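Local coordinates for phenylacetic acid degradation-related protein (Ralstonia eutropha JMP134, PDB 2PIM), which is a putative thioesterase of the hotdog-fold superfamily that probably hydrolyses acyl-CoA thioesters, at residues C83-R94 with K126-M136; N6-G14 with M71-D79. All blocks are in the same frame, centred on the assembly; numbering follows the deposited sequence.

Contact 1 (C83-R94 with K126-M136)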
ATOM      1  N   CYS A  83     -16.671   7.029   1.983  1.00 35.60           N
ATOM      2  CA  CYS A  83     -15.304   7.447   2.267  1.00 33.77           C
ATOM      3  C   CYS A  83     -14.380   7.237   1.055  1.00 34.12           C
ATOM      4  O   CYS A  83     -14.214   6.118   0.549  1.00 33.57           O
ATOM      5  CB  CYS A  83     -14.746   6.704   3.461  1.00 31.05           C
ATOM      6  SG  CYS A  83     -12.887   6.944   3.630  1.00 40.70           S
ATOM      7  N   SER A  84     -13.722   8.318   0.660  1.00 30.77           N
ATOM      8  CA  SER A  84     -12.789   8.311  -0.422  1.00 29.23           C
ATOM      9  C   SER A  84     -11.422   8.850  -0.006  1.00 27.36           C
ATOM     10  O   SER A  84     -11.286  10.022   0.232  1.00 31.29           O
ATOM     11  CB  SER A  84     -13.403   9.196  -1.490  1.00 31.17           C
ATOM     12  OG  SER A  84     -12.635   9.199  -2.641  1.00 33.24           O
ATOM     13  N   THR A  85     -10.395   8.015   0.056  1.00 26.56           N
ATOM     14  CA  THR A  85      -9.065   8.467   0.469  1.00 24.75           C
ATOM     15  C   THR A  85      -8.295   9.195  -0.647  1.00 24.08           C
ATOM     16  O   THR A  85      -8.113   8.659  -1.727  1.00 23.86           O
ATOM     17  CB  THR A  85      -8.228   7.281   0.968  1.00 28.75           C
ATOM     18  OG1 THR A  85      -8.903   6.645   2.069  1.00 33.51           O
ATOM     19  CG2 THR A  85      -6.882   7.725   1.448  1.00 26.07           C
ATOM     20  N   LEU A  86      -7.808  10.402  -0.360  1.00 22.40           N
ATOM     21  CA  LEU A  86      -7.199  11.273  -1.349  1.00 22.20           C
ATOM     22  C   LEU A  86      -5.699  11.142  -1.307  1.00 22.83           C
ATOM     23  O   LEU A  86      -5.045  11.135  -2.344  1.00 22.93           O
ATOM     24  CB  LEU A  86      -7.563  12.723  -1.078  1.00 19.53           C
ATOM     25  CG  LEU A  86      -9.044  13.047  -1.074  1.00 19.14           C
ATOM     26  CD1 LEU A  86      -9.242  14.539  -0.839  1.00 25.59           C
ATOM     27  CD2 LEU A  86      -9.750  12.645  -2.375  1.00 16.09           C
ATOM     28  N   ASN A  87      -5.156  11.060  -0.103  1.00 26.61           N
ATOM     29  CA  ASN A  87      -3.728  10.935   0.114  1.00 29.18           C
ATOM     30  C   ASN A  87      -3.555  10.003   1.288  1.00 30.60           C
ATOM     31  O   ASN A  87      -4.413  10.001   2.202  1.00 25.24           O
ATOM     32  CB  ASN A  87      -3.098  12.320   0.453  1.00 29.80           C
ATOM     33  CG  ASN A  87      -1.547  12.290   0.496  1.00 31.66           C
ATOM     34  OD1 ASN A  87      -0.948  12.163   1.574  1.00 32.94           O
ATOM     35  ND2 ASN A  87      -0.896  12.492  -0.694  1.00 30.40           N
ATOM     36  N   LEU A  88      -2.475   9.207   1.245  1.00 24.88           N
ATOM     37  CA  LEU A  88      -2.069   8.342   2.344  1.00 25.41           C
ATOM     38  C   LEU A  88      -0.529   8.412   2.449  1.00 26.76           C
ATOM     39  O   LEU A  88       0.150   8.128   1.501  1.00 27.28           O
ATOM     40  CB  LEU A  88      -2.497   6.910   2.046  1.00 27.30           C
ATOM     41  CG  LEU A  88      -2.226   5.770   3.037  1.00 26.56           C
ATOM     42  CD1 LEU A  88      -2.853   6.011   4.388  1.00 31.17           C
ATOM     43  CD2 LEU A  88      -2.749   4.487   2.454  1.00 26.74           C
ATOM     44  N   ASN A  89      -0.004   8.867   3.577  1.00 26.76           N
ATOM     45  CA  ASN A  89       1.415   8.972   3.760  1.00 27.89           C
ATOM     46  C   ASN A  89       1.817   7.880   4.714  1.00 29.68           C
ATOM     47  O   ASN A  89       1.275   7.801   5.816  1.00 30.87           O
ATOM     48  CB  ASN A  89       1.827  10.353   4.312  1.00 25.88           C
ATOM     49  CG  ASN A  89       3.354  10.493   4.446  1.00 28.85           C
ATOM     50  OD1 ASN A  89       3.902  10.244   5.505  1.00 28.62           O
ATOM     51  ND2 ASN A  89       4.026  10.863   3.367  1.00 22.63           N
ATOM     52  N   LEU A  90       2.776   7.064   4.297  1.00 27.62           N
ATOM     53  CA  LEU A  90       3.188   5.874   5.022  1.00 28.08           C
ATOM     54  C   LEU A  90       4.621   6.029   5.472  1.00 28.29           C
ATOM     55  O   LEU A  90       5.439   6.451   4.702  1.00 24.12           O
ATOM     56  CB  LEU A  90       3.156   4.656   4.093  1.00 28.51           C
ATOM     57  CG  LEU A  90       1.802   4.367   3.473  1.00 27.91           C
ATOM     58  CD1 LEU A  90       1.969   3.250   2.429  1.00 29.80           C
ATOM     59  CD2 LEU A  90       0.738   4.023   4.511  1.00 29.83           C
ATOM     60  N   SER A  91       4.885   5.696   6.734  1.00 29.73           N
ATOM     61  CA  SER A  91       6.201   5.721   7.304  1.00 28.77           C
ATOM     62  C   SER A  91       6.435   4.311   7.777  1.00 29.98           C
ATOM     63  O   SER A  91       5.581   3.717   8.476  1.00 30.01           O
ATOM     64  CB  SER A  91       6.303   6.708   8.495  1.00 28.37           C
ATOM     65  OG  SER A  91       5.997   8.037   8.116  1.00 35.98           O
ATOM     66  N   PHE A  92       7.609   3.807   7.416  1.00 25.00           N
ATOM     67  CA  PHE A  92       8.030   2.454   7.684  1.00 28.55           C
ATOM     68  C   PHE A  92       9.147   2.526   8.699  1.00 27.33           C
ATOM     69  O   PHE A  92      10.182   3.089   8.417  1.00 23.12           O
ATOM     70  CB  PHE A  92       8.542   1.782   6.395  1.00 28.97           C
ATOM     71  CG  PHE A  92       7.535   1.798   5.282  1.00 28.81           C
ATOM     72  CD1 PHE A  92       6.327   1.145   5.435  1.00 28.87           C
ATOM     73  CD2 PHE A  92       7.773   2.493   4.103  1.00 34.88           C
ATOM     74  CE1 PHE A  92       5.367   1.185   4.450  1.00 31.66           C
ATOM     75  CE2 PHE A  92       6.810   2.514   3.089  1.00 34.35           C
ATOM     76  CZ  PHE A  92       5.602   1.868   3.277  1.00 29.79           C
ATOM     77  N   LEU A  93       8.908   1.925   9.855  1.00 27.05           N
ATOM     78  CA  LEU A  93       9.633   2.194  11.057  1.00 29.57           C
ATOM     79  C   LEU A  93      10.510   1.010  11.388  1.00 29.75           C
ATOM     80  O   LEU A  93      11.689   1.182  11.708  1.00 31.80           O
ATOM     81  CB  LEU A  93       8.613   2.422  12.171  1.00 30.05           C
ATOM     82  CG  LEU A  93       8.208   3.859  12.570  1.00 35.86           C
ATOM     83  CD1 LEU A  93       7.940   4.767  11.439  1.00 39.27           C
ATOM     84  CD2 LEU A  93       7.009   3.822  13.492  1.00 35.28           C
ATOM     85  N   ARG A  94       9.899  -0.184  11.354  1.00 28.19           N
ATOM     86  CA  ARG A  94      10.551  -1.455  11.659  1.00 30.96           C
ATOM     87  C   ARG A  94      10.050  -2.548  10.740  1.00 30.73           C
ATOM     88  O   ARG A  94       8.897  -2.512  10.317  1.00 32.93           O
ATOM     89  CB  ARG A  94      10.242  -1.914  13.087  1.00 28.97           C
ATOM     90  CG  ARG A  94      10.581  -0.920  14.133  1.00 31.95           C
ATOM     91  CD  ARG A  94      10.189  -1.396  15.516  1.00 36.22           C
ATOM     92  NE  ARG A  94      10.788  -0.509  16.513  1.00 38.76           N
ATOM     93  CZ  ARG A  94      10.279   0.658  16.909  1.00 41.48           C
ATOM     94  NH1 ARG A  94       9.125   1.110  16.423  1.00 37.35           N
ATOM     95  NH2 ARG A  94      10.930   1.382  17.813  1.00 48.55           N
ATOM     96  N   LYS A 126       5.627  -4.033  18.881  1.00 33.12           N
ATOM     97  CA  LYS A 126       6.358  -2.874  18.325  1.00 34.80           C
ATOM     98  C   LYS A 126       5.662  -2.308  17.114  1.00 31.15           C
ATOM     99  O   LYS A 126       5.089  -3.049  16.341  1.00 29.93           O
ATOM    100  CB  LYS A 126       7.784  -3.247  17.916  1.00 34.64           C
ATOM    101  CG  LYS A 126       8.605  -3.851  19.045  1.00 39.80           C
ATOM    102  CD  LYS A 126      10.059  -4.016  18.637  1.00 43.36           C
ATOM    103  CE  LYS A 126      10.696  -5.183  19.382  1.00 55.30           C
ATOM    104  NZ  LYS A 126      12.154  -4.982  19.615  1.00 56.48           N
ATOM    105  N   LEU A 127       5.726  -0.990  16.968  1.00 32.12           N
ATOM    106  CA  LEU A 127       5.204  -0.295  15.786  1.00 34.50           C
ATOM    107  C   LEU A 127       6.044  -0.645  14.609  1.00 32.85           C
ATOM    108  O   LEU A 127       7.235  -0.416  14.648  1.00 30.47           O
ATOM    109  CB  LEU A 127       5.330   1.206  15.901  1.00 34.48           C
ATOM    110  CG  LEU A 127       4.174   2.023  16.425  1.00 41.50           C
ATOM    111  CD1 LEU A 127       4.610   3.489  16.448  1.00 42.00           C
ATOM    112  CD2 LEU A 127       2.962   1.834  15.573  1.00 51.06           C
ATOM    113  N   VAL A 128       5.431  -1.154  13.549  1.00 30.85           N
ATOM    114  CA  VAL A 128       6.189  -1.390  12.325  1.00 28.59           C
ATOM    115  C   VAL A 128       6.022  -0.261  11.287  1.00 28.81           C
ATOM    116  O   VAL A 128       6.961   0.038  10.519  1.00 27.31           O
ATOM    117  CB  VAL A 128       5.908  -2.784  11.754  1.00 29.56           C
ATOM    118  CG1 VAL A 128       6.367  -3.850  12.763  1.00 29.05           C
ATOM    119  CG2 VAL A 128       4.461  -2.996  11.421  1.00 34.00           C
ATOM    120  N   ALA A 129       4.845   0.359  11.258  1.00 25.09           N
ATOM    121  CA  ALA A 129       4.574   1.376  10.299  1.00 24.79           C
ATOM    122  C   ALA A 129       3.470   2.284  10.810  1.00 27.79           C
ATOM    123  O   ALA A 129       2.625   1.850  11.600  1.00 28.46           O
ATOM    124  CB  ALA A 129       4.163   0.748   8.967  1.00 23.37           C
ATOM    125  N   THR A 130       3.502   3.541  10.370  1.00 29.12           N
ATOM    126  CA  THR A 130       2.410   4.474  10.622  1.00 32.22           C
ATOM    127  C   THR A 130       1.879   5.083   9.338  1.00 29.37           C
ATOM    128  O   THR A 130       2.548   5.057   8.303  1.00 28.28           O
ATOM    129  CB  THR A 130       2.851   5.595  11.583  1.00 30.94           C
ATOM    130  OG1 THR A 130       3.946   6.274  11.034  1.00 36.94           O
ATOM    131  CG2 THR A 130       3.290   5.037  12.905  1.00 29.31           C
ATOM    132  N   ALA A 131       0.705   5.692   9.448  1.00 27.56           N
ATOM    133  CA  ALA A 131       0.078   6.390   8.366  1.00 25.75           C
ATOM    134  C   ALA A 131      -0.697   7.640   8.784  1.00 28.54           C
ATOM    135  O   ALA A 131      -1.224   7.741   9.895  1.00 25.49           O
ATOM    136  CB  ALA A 131      -0.884   5.488   7.653  1.00 30.83           C
ATOM    137  N   THR A 132      -0.822   8.545   7.815  1.00 27.54           N
ATOM    138  CA  THR A 132      -1.741   9.648   7.846  1.00 32.64           C
ATOM    139  C   THR A 132      -2.584   9.567   6.584  1.00 30.66           C
ATOM    140  O   THR A 132      -2.044   9.547   5.476  1.00 32.63           O
ATOM    141  CB  THR A 132      -0.905  10.982   7.857  1.00 35.21           C
ATOM    142  OG1 THR A 132      -0.261  11.106   9.133  1.00 44.89           O
ATOM    143  CG2 THR A 132      -1.787  12.184   7.614  1.00 40.10           C
ATOM    144  N   ALA A 133      -3.887   9.545   6.747  1.00 29.19           N
ATOM    145  CA  ALA A 133      -4.833   9.524   5.643  1.00 28.06           C
ATOM    146  C   ALA A 133      -5.636  10.792   5.623  1.00 27.45           C
ATOM    147  O   ALA A 133      -6.108  11.246   6.662  1.00 29.72           O
ATOM    148  CB  ALA A 133      -5.789   8.365   5.799  1.00 30.49           C
ATOM    149  N   THR A 134      -5.771  11.369   4.434  1.00 26.60           N
ATOM    150  CA  THR A 134      -6.709  12.452   4.167  1.00 29.24           C
ATOM    151  C   THR A 134      -7.830  11.912   3.317  1.00 26.08           C
ATOM    152  O   THR A 134      -7.575  11.451   2.219  1.00 27.52           O
ATOM    153  CB  THR A 134      -6.002  13.571   3.400  1.00 32.27           C
ATOM    154  OG1 THR A 134      -4.879  13.981   4.163  1.00 29.76           O
ATOM    155  CG2 THR A 134      -6.916  14.722   3.154  1.00 28.40           C
ATOM    156  N   CYS A 135      -9.047  11.964   3.837  1.00 25.65           N
ATOM    157  CA  CYS A 135     -10.208  11.312   3.253  1.00 29.29           C
ATOM    158  C   CYS A 135     -11.294  12.326   3.031  1.00 28.22           C
ATOM    159  O   CYS A 135     -11.471  13.208   3.842  1.00 31.02           O
ATOM    160  CB  CYS A 135     -10.777  10.253   4.200  1.00 28.91           C
ATOM    161  SG  CYS A 135      -9.578   9.023   4.667  1.00 36.13           S
HETATM  162  N   MSE A 136     -12.007  12.216   1.925  1.00 28.52           N
HETATM  163  CA  MSE A 136     -13.157  13.078   1.678  1.00 31.87           C
HETATM  164  C   MSE A 136     -14.364  12.194   1.788  1.00 30.24           C
HETATM  165  O   MSE A 136     -14.248  10.992   1.572  1.00 25.88           O
HETATM  166  CB  MSE A 136     -13.090  13.632   0.265  1.00 34.99           C
HETATM  167  CG  MSE A 136     -13.964  14.841  -0.013  1.00 33.07           C
HETATM  168 SE   MSE A 136     -13.730  15.279  -1.903  0.75 42.77          SE
HETATM  169  CE  MSE A 136     -12.867  16.846  -1.929  1.00 50.40           C
TER
HETATM  170  O   HOH W   1      -2.428  12.340   4.198  1.00 32.56           O
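Leu88 and Leu90 lean over the small alanines of the partner strand. With CG anti to the backbone N (chi1 -179°), Leu88 carries CD1 across to Ala131 CB, 3.8 Å away, and on to Ala133 CB; Leu90 has CG anti to its carbonyl carbon (chi1 -59°), yet its CD2 also comes within 3.8 Å of Ala131 CB, so both leucines share one methyl. Helix 58-75 packs on this face through Asp66 and Thr69. Asn87, Asn89, Ser91, Thr130, Thr132 and Thr134 occupy the other face, where one water links Asn87 OD1, Thr132 O and Thr134 OG1. Arg94 crosses Lys126 at about a right angle, and its NH1 meets Leu127 O at 3.0 Å, in both the guanidinium and carbonyl planes and on a lone pair. Val128 O is gripped by Leu93 N (2.8 Å) and Arg94 N (3.1 Å). A classic beta bulge sets Leu86 and Asn87 against Thr134, whose O accepts from Leu86 N and only weakly from Asn87 N. Asn87 to Ser91 also form an antiparallel ladder with the second subunit, whose Asn89 OD1 accepts from Asn87 ND2, and reciprocally, as in the continuous intersubunit sheet of a hotdog-fold dimer.

Contact 2 (N6-G14 with M71-D79)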
ATOM      1  N   ASN A   6     -26.165   2.128   8.794  1.00 21.60           N
ATOM      2  CA  ASN A   6     -24.677   2.188   8.507  1.00 25.73           C
ATOM      3  C   ASN A   6     -24.240   0.965   7.711  1.00 25.40           C
ATOM      4  O   ASN A   6     -24.417  -0.155   8.186  1.00 26.15           O
ATOM      5  CB  ASN A   6     -23.894   2.200   9.839  1.00 26.26           C
ATOM      6  CG  ASN A   6     -22.641   3.011   9.795  1.00 27.49           C
ATOM      7  OD1 ASN A   6     -22.555   3.984   9.076  1.00 37.80           O
ATOM      8  ND2 ASN A   6     -21.668   2.649  10.629  1.00 39.83           N
ATOM      9  N   TYR A   7     -23.679   1.147   6.518  1.00 24.80           N
ATOM     10  CA  TYR A   7     -23.105   0.003   5.834  1.00 26.44           C
ATOM     11  C   TYR A   7     -22.132  -0.726   6.769  1.00 25.60           C
ATOM     12  O   TYR A   7     -22.141  -1.937   6.849  1.00 26.58           O
ATOM     13  CB  TYR A   7     -22.372   0.382   4.536  1.00 30.12           C
ATOM     14  CG  TYR A   7     -21.317  -0.655   4.137  1.00 28.37           C
ATOM     15  CD1 TYR A   7     -21.637  -1.748   3.314  1.00 34.20           C
ATOM     16  CD2 TYR A   7     -19.999  -0.554   4.619  1.00 44.02           C
ATOM     17  CE1 TYR A   7     -20.665  -2.707   2.972  1.00 33.53           C
ATOM     18  CE2 TYR A   7     -19.015  -1.498   4.284  1.00 39.71           C
ATOM     19  CZ  TYR A   7     -19.355  -2.569   3.469  1.00 40.39           C
ATOM     20  OH  TYR A   7     -18.366  -3.476   3.162  1.00 39.96           O
ATOM     21  N   PHE A   8     -21.283   0.030   7.452  1.00 26.25           N
ATOM     22  CA  PHE A   8     -20.241  -0.538   8.325  1.00 24.97           C
ATOM     23  C   PHE A   8     -20.807  -1.472   9.416  1.00 26.11           C
ATOM     24  O   PHE A   8     -20.270  -2.556   9.658  1.00 25.41           O
ATOM     25  CB  PHE A   8     -19.486   0.595   8.992  1.00 21.11           C
ATOM     26  CG  PHE A   8     -18.558   0.150  10.065  1.00 16.71           C
ATOM     27  CD1 PHE A   8     -17.248  -0.198   9.764  1.00 22.02           C
ATOM     28  CD2 PHE A   8     -18.970   0.106  11.382  1.00 19.72           C
ATOM     29  CE1 PHE A   8     -16.393  -0.618  10.743  1.00 18.72           C
ATOM     30  CE2 PHE A   8     -18.108  -0.304  12.374  1.00 21.83           C
ATOM     31  CZ  PHE A   8     -16.821  -0.652  12.058  1.00 19.75           C
ATOM     32  N   SER A   9     -21.860  -1.038  10.100  1.00 25.10           N
ATOM     33  CA  SER A   9     -22.381  -1.844  11.198  1.00 28.17           C
ATOM     34  C   SER A   9     -23.160  -3.051  10.672  1.00 28.92           C
ATOM     35  O   SER A   9     -23.189  -4.081  11.334  1.00 30.95           O
ATOM     36  CB  SER A   9     -23.208  -1.016  12.181  1.00 27.38           C
ATOM     37  OG  SER A   9     -24.292  -0.452  11.504  1.00 31.87           O
ATOM     38  N   ARG A  10     -23.759  -2.931   9.485  1.00 28.80           N
ATOM     39  CA  ARG A  10     -24.321  -4.094   8.782  1.00 29.06           C
ATOM     40  C   ARG A  10     -23.228  -5.120   8.491  1.00 29.46           C
ATOM     41  O   ARG A  10     -23.394  -6.314   8.715  1.00 29.54           O
ATOM     42  CB  ARG A  10     -25.010  -3.678   7.476  1.00 27.40           C
ATOM     43  CG  ARG A  10     -26.328  -2.976   7.687  1.00 27.49           C
ATOM     44  CD  ARG A  10     -27.129  -2.913   6.407  1.00 29.63           C
ATOM     45  NE  ARG A  10     -26.546  -1.988   5.434  1.00 30.05           N
ATOM     46  CZ  ARG A  10     -26.759  -0.673   5.424  1.00 27.93           C
ATOM     47  NH1 ARG A  10     -27.528  -0.101   6.341  1.00 28.32           N
ATOM     48  NH2 ARG A  10     -26.192   0.083   4.495  1.00 25.40           N
HETATM   49  N   MSE A  11     -22.108  -4.639   7.987  1.00 32.07           N
HETATM   50  CA  MSE A  11     -20.952  -5.487   7.727  1.00 34.15           C
HETATM   51  C   MSE A  11     -20.462  -6.226   8.989  1.00 33.00           C
HETATM   52  O   MSE A  11     -20.124  -7.396   8.922  1.00 34.16           O
HETATM   53  CB  MSE A  11     -19.834  -4.642   7.129  1.00 33.62           C
HETATM   54  CG  MSE A  11     -18.624  -5.429   6.670  1.00 33.82           C
HETATM   55 SE   MSE A  11     -17.046  -4.341   6.789  0.75 44.27          SE
HETATM   56  CE  MSE A  11     -16.580  -4.741   8.665  1.00 47.91           C
ATOM     57  N   LEU A  12     -20.426  -5.546  10.129  1.00 33.40           N
ATOM     58  CA  LEU A  12     -19.970  -6.158  11.381  1.00 35.21           C
ATOM     59  C   LEU A  12     -20.818  -7.299  11.892  1.00 36.59           C
ATOM     60  O   LEU A  12     -20.312  -8.174  12.571  1.00 40.28           O
ATOM     61  CB  LEU A  12     -19.949  -5.141  12.513  1.00 35.60           C
ATOM     62  CG  LEU A  12     -18.809  -4.153  12.558  1.00 35.88           C
ATOM     63  CD1 LEU A  12     -18.960  -3.338  13.831  1.00 34.66           C
ATOM     64  CD2 LEU A  12     -17.490  -4.867  12.524  1.00 36.44           C
ATOM     65  N   ARG A  13     -22.108  -7.269  11.618  1.00 35.59           N
ATOM     66  CA  ARG A  13     -23.004  -8.301  12.126  1.00 35.69           C
ATOM     67  C   ARG A  13     -23.364  -9.299  11.022  1.00 35.49           C
ATOM     68  O   ARG A  13     -24.356 -10.018  11.118  1.00 38.13           O
ATOM     69  CB  ARG A  13     -24.245  -7.670  12.772  1.00 34.84           C
ATOM     70  CG  ARG A  13     -25.039  -6.774  11.859  1.00 35.25           C
ATOM     71  CD  ARG A  13     -26.288  -6.260  12.524  1.00 36.54           C
ATOM     72  NE  ARG A  13     -27.083  -5.467  11.585  1.00 37.56           N
ATOM     73  CZ  ARG A  13     -27.267  -4.144  11.645  1.00 38.90           C
ATOM     74  NH1 ARG A  13     -26.743  -3.398  12.622  1.00 34.62           N
ATOM     75  NH2 ARG A  13     -28.018  -3.558  10.718  1.00 41.74           N
ATOM     76  N   GLY A  14     -22.531  -9.352   9.986  1.00 35.48           N
ATOM     77  CA  GLY A  14     -22.677 -10.328   8.924  1.00 34.79           C
ATOM     78  C   GLY A  14     -23.792 -10.056   7.933  1.00 34.73           C
ATOM     79  O   GLY A  14     -24.123 -10.932   7.144  1.00 36.17           O
HETATM   80  N   MSE A  71     -11.760   2.292   7.210  1.00 29.89           N
HETATM   81  CA  MSE A  71     -12.819   1.609   7.986  1.00 27.85           C
HETATM   82  C   MSE A  71     -13.337   2.521   9.085  1.00 25.61           C
HETATM   83  O   MSE A  71     -14.569   2.693   9.284  1.00 21.16           O
HETATM   84  CB  MSE A  71     -12.332   0.285   8.616  1.00 29.73           C
HETATM   85  CG  MSE A  71     -12.430  -0.976   7.729  1.00 38.91           C
HETATM   86 SE   MSE A  71     -14.191  -1.218   6.867  0.75 38.20          SE
HETATM   87  CE  MSE A  71     -13.852  -0.215   5.120  1.00 38.12           C
ATOM     88  N   LEU A  72     -12.402   3.106   9.813  1.00 24.53           N
ATOM     89  CA  LEU A  72     -12.788   4.050  10.874  1.00 25.71           C
ATOM     90  C   LEU A  72     -13.680   5.195  10.304  1.00 24.23           C
ATOM     91  O   LEU A  72     -14.761   5.468  10.824  1.00 26.69           O
ATOM     92  CB  LEU A  72     -11.555   4.577  11.600  1.00 22.07           C
ATOM     93  CG  LEU A  72     -11.890   5.730  12.564  1.00 26.35           C
ATOM     94  CD1 LEU A  72     -13.016   5.397  13.533  1.00 21.42           C
ATOM     95  CD2 LEU A  72     -10.642   6.102  13.279  1.00 24.08           C
ATOM     96  N   VAL A  73     -13.250   5.797   9.195  1.00 24.60           N
ATOM     97  CA  VAL A  73     -14.022   6.873   8.581  1.00 25.61           C
ATOM     98  C   VAL A  73     -15.394   6.394   8.220  1.00 25.86           C
ATOM     99  O   VAL A  73     -16.370   7.064   8.533  1.00 26.00           O
ATOM    100  CB  VAL A  73     -13.360   7.475   7.324  1.00 26.64           C
ATOM    101  CG1 VAL A  73     -14.242   8.554   6.723  1.00 29.72           C
ATOM    102  CG2 VAL A  73     -11.994   8.034   7.670  1.00 27.62           C
ATOM    103  N   THR A  74     -15.468   5.228   7.573  1.00 27.68           N
ATOM    104  CA  THR A  74     -16.761   4.622   7.148  1.00 25.12           C
ATOM    105  C   THR A  74     -17.701   4.361   8.305  1.00 23.47           C
ATOM    106  O   THR A  74     -18.919   4.634   8.228  1.00 23.68           O
ATOM    107  CB  THR A  74     -16.494   3.324   6.331  1.00 25.57           C
ATOM    108  OG1 THR A  74     -15.697   3.678   5.204  1.00 24.21           O
ATOM    109  CG2 THR A  74     -17.774   2.690   5.821  1.00 27.79           C
ATOM    110  N   ALA A  75     -17.145   3.845   9.391  1.00 21.76           N
ATOM    111  CA  ALA A  75     -17.912   3.660  10.622  1.00 24.40           C
ATOM    112  C   ALA A  75     -18.700   4.892  11.074  1.00 24.26           C
ATOM    113  O   ALA A  75     -19.763   4.741  11.680  1.00 27.83           O
ATOM    114  CB  ALA A  75     -17.009   3.196  11.730  1.00 25.15           C
ATOM    115  N   THR A  76     -18.180   6.095  10.794  1.00 25.59           N
ATOM    116  CA  THR A  76     -18.823   7.354  11.208  1.00 26.65           C
ATOM    117  C   THR A  76     -19.893   7.866  10.222  1.00 27.18           C
ATOM    118  O   THR A  76     -20.633   8.776  10.554  1.00 26.76           O
ATOM    119  CB  THR A  76     -17.795   8.505  11.515  1.00 24.74           C
ATOM    120  OG1 THR A  76     -17.185   8.996  10.308  1.00 28.84           O
ATOM    121  CG2 THR A  76     -16.728   8.031  12.436  1.00 31.82           C
ATOM    122  N   LEU A  77     -20.005   7.268   9.039  1.00 29.14           N
ATOM    123  CA  LEU A  77     -20.817   7.855   7.978  1.00 28.97           C
ATOM    124  C   LEU A  77     -22.286   7.542   8.063  1.00 32.57           C
ATOM    125  O   LEU A  77     -22.687   6.504   8.548  1.00 32.81           O
ATOM    126  CB  LEU A  77     -20.276   7.435   6.608  1.00 30.56           C
ATOM    127  CG  LEU A  77     -18.803   7.818   6.406  1.00 27.82           C
ATOM    128  CD1 LEU A  77     -18.364   7.676   4.959  1.00 27.29           C
ATOM    129  CD2 LEU A  77     -18.482   9.226   6.926  1.00 28.87           C
ATOM    130  N   GLU A  78     -23.098   8.476   7.597  1.00 34.33           N
ATOM    131  CA  GLU A  78     -24.499   8.198   7.358  1.00 37.12           C
ATOM    132  C   GLU A  78     -24.623   7.229   6.176  1.00 37.96           C
ATOM    133  O   GLU A  78     -23.661   6.994   5.441  1.00 38.70           O
ATOM    134  CB  GLU A  78     -25.281   9.502   7.110  1.00 36.18           C
ATOM    135  CG  GLU A  78     -24.814  10.340   5.917  1.00 36.19           C
ATOM    136  CD  GLU A  78     -23.807  11.456   6.262  1.00 41.14           C
ATOM    137  OE1 GLU A  78     -22.659  11.171   6.706  1.00 30.26           O
ATOM    138  OE2 GLU A  78     -24.164  12.630   6.033  1.00 41.79           O
ATOM    139  N   ASP A  79     -25.799   6.643   6.019  1.00 39.85           N
ATOM    140  CA  ASP A  79     -26.116   5.862   4.830  1.00 41.60           C
ATOM    141  C   ASP A  79     -26.148   6.796   3.640  1.00 42.08           C
ATOM    142  O   ASP A  79     -26.736   7.881   3.710  1.00 42.75           O
ATOM    143  CB  ASP A  79     -27.492   5.178   4.960  1.00 44.53           C
ATOM    144  CG  ASP A  79     -27.396   3.750   5.482  1.00 50.52           C
ATOM    145  OD1 ASP A  79     -26.268   3.269   5.763  1.00 59.43           O
ATOM    146  OD2 ASP A  79     -28.463   3.106   5.594  1.00 56.47           O
TER
HETATM  147  O   HOH W   2     -20.919   3.000   6.811  1.00 40.30           O
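The Phe8 ring receives Ala75 on one face: the methyl CB stands 3.6 Å from the ring centroid and 7° off the normal, a centred CH-pi contact. Phe8 CG lies anti to the backbone N (chi1 170°), which carries the ring toward Ala75. Tyr7 takes Thr74 differently, with methyl CG2 at the ring edge, 4.1 Å from CD2, while Met11 CB lies over one ring face, offset toward its rim, and Tyr7 OH bonds to Pro17 O. The Arg10 guanidinium has Asn6 O centred over one face and Asp79 at its edge, the carboxylate turned 59° from its plane. Their salt bridge is long: NH1 to OD2 and NH2 to OD1 are each 3.4 Å, both weak as hydrogen bonds. Asn6 ND2 would donate to Ala75 O at 3.0 Å, but Asn6 OD1 lies 2.6 Å from Leu77 O, another acceptor, so the amide orientation and that bond are doubtful. A water accepts from Phe8 N and donates to Thr74 O. The chemistry thus divides into an apolar patch, with the selenium atoms of selenomethionines Met11 and Met71 4.2 Å apart, and a polar border where the negative charge of Asp79 is probably balanced in part by Arg10.

Overall arrangement
The centres of contact 1 and contact 2 lie about 20 Å apart, on opposite sides of the chain's centre, yet the two meet where helix 58-75 leads on to strand 84-92. There Cys83 SG sits 3.7 Å from Val73 CG1, Cys83 N is 3.5 Å from Leu77 CD1, and Cys135 SG reaches Val73 CG2 at 4.0 Å, all by packing. Contact 1 pairs strands of the curved sheet that wraps the long helix, the arrangement of the hotdog fold, and carries that sheet into the second subunit. Contact 2 sets the N-terminal helix 7-12 against the C-terminal end of the same helix, with Tyr7 also touching Pro52 of the second subunit.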